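Peroxisomal acyl-coenzyme A oxidase 1 (Arabidopsis thaliana, PDB 1W07) oxidises long- and medium-chain acyl-CoAs to 2-trans-enoyl-CoAs with an FAD cofactor, passing the electrons to oxygen to give hydrogen peroxide in peroxisomal beta-oxidation. Local coordinates at residues B[527-539]-B[552-564]. The protein carries 1 engineered substitution. Sequence-based numbering, arbitrary orientation.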
loop_
_atom_site.group_PDB
_atom_site.type_symbol
_atom_site.label_atom_id
_atom_site.label_comp_id
_atom_site.label_asym_id
_atom_site.label_seq_id
_atom_site.Cartn_x
_atom_site.Cartn_y
_atom_site.Cartn_z
ATOM N N CYS B 527 6.058 -21.448 5.793
ATOM C CA CYS B 527 4.950 -20.823 6.521
ATOM C C CYS B 527 3.614 -20.980 5.801
ATOM O O CYS B 527 2.579 -21.144 6.456
ATOM C CB CYS B 527 5.217 -19.339 6.736
ATOM S SG CYS B 527 6.640 -19.047 7.768
ATOM N N GLN B 528 3.623 -20.920 4.467
ATOM C CA GLN B 528 2.382 -21.065 3.702
ATOM C C GLN B 528 1.855 -22.486 3.845
ATOM O O GLN B 528 0.647 -22.699 3.966
ATOM C CB GLN B 528 2.611 -20.718 2.221
ATOM C CG GLN B 528 2.909 -19.232 1.992
ATOM C CD GLN B 528 3.309 -18.901 0.562
ATOM O OE1 GLN B 528 3.849 -19.742 -0.161
ATOM N NE2 GLN B 528 3.096 -17.651 0.165
ATOM N N LEU B 529 2.764 -23.456 3.822
ATOM C CA LEU B 529 2.381 -24.859 3.988
ATOM C C LEU B 529 1.654 -24.996 5.327
ATOM O O LEU B 529 0.618 -25.642 5.409
ATOM C CB LEU B 529 3.621 -25.749 3.989
ATOM C CG LEU B 529 3.453 -27.174 4.527
ATOM C CD1 LEU B 529 2.471 -27.980 3.672
ATOM C CD2 LEU B 529 4.820 -27.838 4.553
ATOM N N ILE B 530 2.205 -24.381 6.375
ATOM C CA ILE B 530 1.586 -24.443 7.695
ATOM C C ILE B 530 0.143 -23.893 7.662
ATOM O O ILE B 530 -0.782 -24.506 8.210
ATOM C CB ILE B 530 2.430 -23.649 8.719
ATOM C CG1 ILE B 530 3.791 -24.337 8.920
ATOM C CG2 ILE B 530 1.682 -23.519 10.032
ATOM C CD1 ILE B 530 4.752 -23.599 9.865
ATOM N N VAL B 531 -0.057 -22.738 7.028
ATOM C CA VAL B 531 -1.384 -22.144 6.958
ATOM C C VAL B 531 -2.324 -23.080 6.195
ATOM O O VAL B 531 -3.451 -23.339 6.618
ATOM C CB VAL B 531 -1.329 -20.752 6.259
ATOM C CG1 VAL B 531 -2.719 -20.134 6.224
ATOM C CG2 VAL B 531 -0.366 -19.822 7.000
ATOM N N VAL B 532 -1.860 -23.604 5.072
ATOM C CA VAL B 532 -2.689 -24.501 4.278
ATOM C C VAL B 532 -3.061 -25.763 5.051
ATOM O O VAL B 532 -4.216 -26.201 5.013
ATOM C CB VAL B 532 -1.986 -24.925 2.972
ATOM C CG1 VAL B 532 -2.854 -25.939 2.238
ATOM C CG2 VAL B 532 -1.727 -23.720 2.084
ATOM N N SER B 533 -2.088 -26.344 5.753
ATOM C CA SER B 533 -2.314 -27.568 6.516
ATOM C C SER B 533 -3.273 -27.366 7.678
ATOM O O SER B 533 -4.040 -28.263 8.005
ATOM C CB SER B 533 -0.982 -28.150 7.027
ATOM O OG SER B 533 -0.482 -27.395 8.117
ATOM N N LYS B 534 -3.232 -26.194 8.307
ATOM C CA LYS B 534 -4.131 -25.915 9.425
ATOM C C LYS B 534 -5.566 -25.660 8.966
ATOM O O LYS B 534 -6.516 -25.937 9.701
ATOM C CB LYS B 534 -3.629 -24.730 10.243
ATOM C CG LYS B 534 -2.247 -24.959 10.804
ATOM C CD LYS B 534 -2.223 -26.213 11.652
ATOM C CE LYS B 534 -0.808 -26.614 12.005
ATOM N NZ LYS B 534 -0.822 -27.830 12.857
ATOM N N PHE B 535 -5.727 -25.129 7.758
ATOM C CA PHE B 535 -7.057 -24.893 7.197
ATOM C C PHE B 535 -7.669 -26.255 6.854
ATOM O O PHE B 535 -8.834 -26.513 7.146
ATOM C CB PHE B 535 -6.959 -24.022 5.938
ATOM C CG PHE B 535 -8.214 -23.255 5.622
ATOM C CD1 PHE B 535 -8.143 -22.066 4.907
ATOM C CD2 PHE B 535 -9.462 -23.709 6.046
ATOM C CE1 PHE B 535 -9.298 -21.332 4.621
ATOM C CE2 PHE B 535 -10.622 -22.986 5.767
ATOM C CZ PHE B 535 -10.537 -21.790 5.050
ATOM N N ILE B 536 -6.881 -27.126 6.226
ATOM C CA ILE B 536 -7.339 -28.470 5.868
ATOM C C ILE B 536 -7.677 -29.253 7.151
ATOM O O ILE B 536 -8.610 -30.057 7.177
ATOM C CB ILE B 536 -6.245 -29.235 5.072
ATOM C CG1 ILE B 536 -6.039 -28.564 3.716
ATOM C CG2 ILE B 536 -6.624 -30.710 4.919
ATOM C CD1 ILE B 536 -4.968 -29.211 2.852
ATOM N N ALA B 537 -6.914 -29.010 8.213
ATOM C CA ALA B 537 -7.153 -29.691 9.480
ATOM C C ALA B 537 -8.450 -29.181 10.095
ATOM O O ALA B 537 -9.185 -29.929 10.743
ATOM C CB ALA B 537 -5.997 -29.447 10.441
ATOM N N LYS B 538 -8.729 -27.899 9.890
ATOM C CA LYS B 538 -9.929 -27.298 10.446
ATOM C C LYS B 538 -11.171 -27.953 9.874
ATOM O O LYS B 538 -12.166 -28.135 10.582
ATOM C CB LYS B 538 -9.960 -25.800 10.145
ATOM C CG LYS B 538 -11.188 -25.083 10.700
ATOM C CD LYS B 538 -11.210 -25.106 12.223
ATOM C CE LYS B 538 -12.434 -24.380 12.769
ATOM N NZ LYS B 538 -12.406 -24.312 14.256
ATOM N N LEU B 539 -11.108 -28.306 8.595
ATOM C CA LEU B 539 -12.234 -28.929 7.906
ATOM C C LEU B 539 -12.480 -30.359 8.373
ATOM O O LEU B 539 -13.523 -30.938 8.066
ATOM C CB LEU B 539 -11.992 -28.935 6.397
ATOM C CG LEU B 539 -11.741 -27.590 5.722
ATOM C CD1 LEU B 539 -11.483 -27.821 4.249
ATOM C CD2 LEU B 539 -12.931 -26.674 5.913
ATOM N N LEU B 552 -16.565 -23.331 3.745
ATOM C CA LEU B 552 -15.211 -23.264 4.290
ATOM C C LEU B 552 -14.276 -24.093 3.403
ATOM O O LEU B 552 -13.104 -23.755 3.210
ATOM C CB LEU B 552 -15.179 -23.794 5.727
ATOM C CG LEU B 552 -15.918 -22.922 6.748
ATOM C CD1 LEU B 552 -15.875 -23.580 8.122
ATOM C CD2 LEU B 552 -15.274 -21.538 6.786
ATOM N N ASN B 553 -14.808 -25.180 2.851
ATOM C CA ASN B 553 -14.034 -26.051 1.971
ATOM C C ASN B 553 -13.674 -25.262 0.718
ATOM O O ASN B 553 -12.536 -25.310 0.244
ATOM C CB ASN B 553 -14.847 -27.294 1.600
ATOM C CG ASN B 553 -14.021 -28.326 0.866
ATOM O OD1 ASN B 553 -13.357 -29.163 1.477
ATOM N ND2 ASN B 553 -14.037 -28.256 -0.457
ATOM N N ASN B 554 -14.643 -24.525 0.183
ATOM C CA ASN B 554 -14.390 -23.704 -1.003
ATOM C C ASN B 554 -13.245 -22.724 -0.736
ATOM O O ASN B 554 -12.307 -22.630 -1.513
ATOM C CB ASN B 554 -15.650 -22.903 -1.404
ATOM C CG ASN B 554 -16.760 -23.766 -2.002
ATOM O OD1 ASN B 554 -16.497 -24.783 -2.651
ATOM N ND2 ASN B 554 -18.004 -23.332 -1.825
ATOM N N LEU B 555 -13.337 -21.986 0.367
ATOM C CA LEU B 555 -12.314 -21.008 0.717
ATOM C C LEU B 555 -10.964 -21.682 0.965
ATOM O O LEU B 555 -9.924 -21.180 0.534
ATOM C CB LEU B 555 -12.743 -20.211 1.957
ATOM C CG LEU B 555 -14.013 -19.358 1.822
ATOM C CD1 LEU B 555 -14.348 -18.684 3.169
ATOM C CD2 LEU B 555 -13.802 -18.327 0.707
ATOM N N CYS B 556 -10.982 -22.826 1.644
ATOM C CA CYS B 556 -9.752 -23.553 1.927
ATOM C C CYS B 556 -8.969 -23.820 0.660
ATOM O O CYS B 556 -7.768 -23.552 0.610
ATOM C CB CYS B 556 -10.045 -24.889 2.620
ATOM S SG CYS B 556 -8.592 -25.947 2.893
ATOM N N TYR B 557 -9.628 -24.353 -0.368
ATOM C CA TYR B 557 -8.912 -24.658 -1.595
ATOM C C TYR B 557 -8.647 -23.461 -2.490
ATOM O O TYR B 557 -7.754 -23.510 -3.341
ATOM C CB TYR B 557 -9.598 -25.807 -2.346
ATOM C CG TYR B 557 -9.457 -27.099 -1.586
ATOM C CD1 TYR B 557 -10.415 -27.482 -0.645
ATOM C CD2 TYR B 557 -8.303 -27.878 -1.705
ATOM C CE1 TYR B 557 -10.219 -28.601 0.164
ATOM C CE2 TYR B 557 -8.106 -28.998 -0.898
ATOM C CZ TYR B 557 -9.055 -29.350 0.032
ATOM O OH TYR B 557 -8.804 -30.416 0.866
ATOM N N ILE B 558 -9.411 -22.388 -2.302
ATOM C CA ILE B 558 -9.178 -21.149 -3.042
ATOM C C ILE B 558 -7.847 -20.597 -2.522
ATOM O O ILE B 558 -6.998 -20.171 -3.299
ATOM C CB ILE B 558 -10.276 -20.071 -2.768
ATOM C CG1 ILE B 558 -11.515 -20.342 -3.626
ATOM C CG2 ILE B 558 -9.702 -18.657 -3.030
ATOM C CD1 ILE B 558 -12.665 -19.371 -3.372
ATOM N N TYR B 559 -7.671 -20.598 -1.204
ATOM C CA TYR B 559 -6.429 -20.096 -0.601
ATOM C C TYR B 559 -5.219 -20.881 -1.152
ATOM O O TYR B 559 -4.259 -20.303 -1.676
ATOM C CB TYR B 559 -6.507 -20.225 0.936
ATOM C CG TYR B 559 -5.277 -19.728 1.688
ATOM C CD1 TYR B 559 -4.941 -18.367 1.730
ATOM C CD2 TYR B 559 -4.406 -20.629 2.287
ATOM C CE1 TYR B 559 -3.746 -17.923 2.349
ATOM C CE2 TYR B 559 -3.220 -20.206 2.896
ATOM C CZ TYR B 559 -2.891 -18.871 2.928
ATOM O OH TYR B 559 -1.711 -18.501 3.547
ATOM N N ALA B 560 -5.290 -22.205 -1.059
ATOM C CA ALA B 560 -4.216 -23.069 -1.527
ATOM C C ALA B 560 -3.946 -22.947 -3.027
ATOM O O ALA B 560 -2.805 -22.739 -3.448
ATOM C CB ALA B 560 -4.524 -24.519 -1.163
ATOM N N LEU B 561 -4.990 -23.072 -3.835
ATOM C CA LEU B 561 -4.830 -22.992 -5.282
ATOM C C LEU B 561 -4.388 -21.611 -5.737
ATOM O O LEU B 561 -3.717 -21.480 -6.762
ATOM C CB LEU B 561 -6.130 -23.384 -5.985
ATOM C CG LEU B 561 -6.616 -24.818 -5.734
ATOM C CD1 LEU B 561 -7.902 -25.084 -6.515
ATOM C CD2 LEU B 561 -5.521 -25.787 -6.150
ATOM N N TYR B 562 -4.763 -20.575 -4.988
ATOM C CA TYR B 562 -4.355 -19.222 -5.338
ATOM C C TYR B 562 -2.853 -19.075 -5.128
ATOM O O TYR B 562 -2.155 -18.501 -5.963
ATOM C CB TYR B 562 -5.088 -18.194 -4.473
ATOM C CG TYR B 562 -4.611 -16.789 -4.741
ATOM C CD1 TYR B 562 -4.936 -16.148 -5.933
ATOM C CD2 TYR B 562 -3.806 -16.117 -3.824
ATOM C CE1 TYR B 562 -4.472 -14.876 -6.212
ATOM C CE2 TYR B 562 -3.337 -14.833 -4.089
ATOM C CZ TYR B 562 -3.676 -14.224 -5.288
ATOM O OH TYR B 562 -3.217 -12.960 -5.585
ATOM N N LEU B 563 -2.360 -19.588 -4.006
ATOM C CA LEU B 563 -0.928 -19.503 -3.707
ATOM C C LEU B 563 -0.138 -20.372 -4.680
ATOM O O LEU B 563 0.960 -20.005 -5.106
ATOM C CB LEU B 563 -0.649 -19.944 -2.267
ATOM C CG LEU B 563 -1.080 -19.009 -1.117
ATOM C CD1 LEU B 563 -0.693 -19.636 0.221
ATOM C CD2 LEU B 563 -0.409 -17.648 -1.271
ATOM N N LEU B 564 -0.691 -21.525 -5.045
ATOM C CA LEU B 564 -0.009 -22.394 -5.993
ATOM C C LEU B 564 0.192 -21.628 -7.300
ATOM O O LEU B 564 1.268 -21.645 -7.893
ATOM C CB LEU B 564 -0.842 -23.654 -6.230
ATOM C CG LEU B 564 -0.126 -24.813 -6.949
ATOM C CD1 LEU B 564 -0.769 -26.127 -6.573
ATOM C CD2 LEU B 564 -0.196 -24.604 -8.435
#
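Leu552 O accepts the helical hydrogen bond of Cys556 N at 2.8 Å, and Phe535 reaches this same turn from the other helix, its CE2 lying 3.6 Å from Leu552 O. The phenyl ring lies flat against the backbone there. Cys556 CA stands over the middle of one face, 3.6 Å from the ring centroid and 14° off its normal, a CH-pi contact; Cys556 SG adds an oblique sulfur-aromatic contact. With CG anti to the backbone N (chi1 -156°), the ring is carried toward helix 548-566, where CZ also meets Leu555 CB. Phe346 of helix 328-363 packs edge-to-face with the same ring. Were Phe535 replaced by an alanine, the Cys556 turn would probably lose the ring face that covers its CA, and Phe346 would lose this edge-to-face contact. Helices 516-538 and 548-566 are antiparallel neighbours in the C-terminal helical part of the acyl-CoA oxidase fold; the N-to-C directions of the two segments differ by 164° and their axes come within 9.8 Å, and both rest side chains on helix 328-363. The same Cys556 SG also touches Ile536 CG1, 3.7 Å away, and lies above one face of the Tyr557 ring, offset toward its rim. Leu539 splits its branches: CD2 lies 3.7 Å from Leu552 CB, while CD1 sits among Cys556 CB, Cys556 SG and Asn553 OD1. Farther along, Tyr559 crosses Val531 at about a right angle, its OH 3.3 Å from Val531 CG1, while Val532 puts CG2 by the same ring and CG1 against Ala560 CB. Gln528 crosses Leu563 obliquely, CB and CG against CD1 and NE2 3.8 Å from Leu563 CD2, and its OE1 is hydrogen-bonded to Arg490 of helix 480-503.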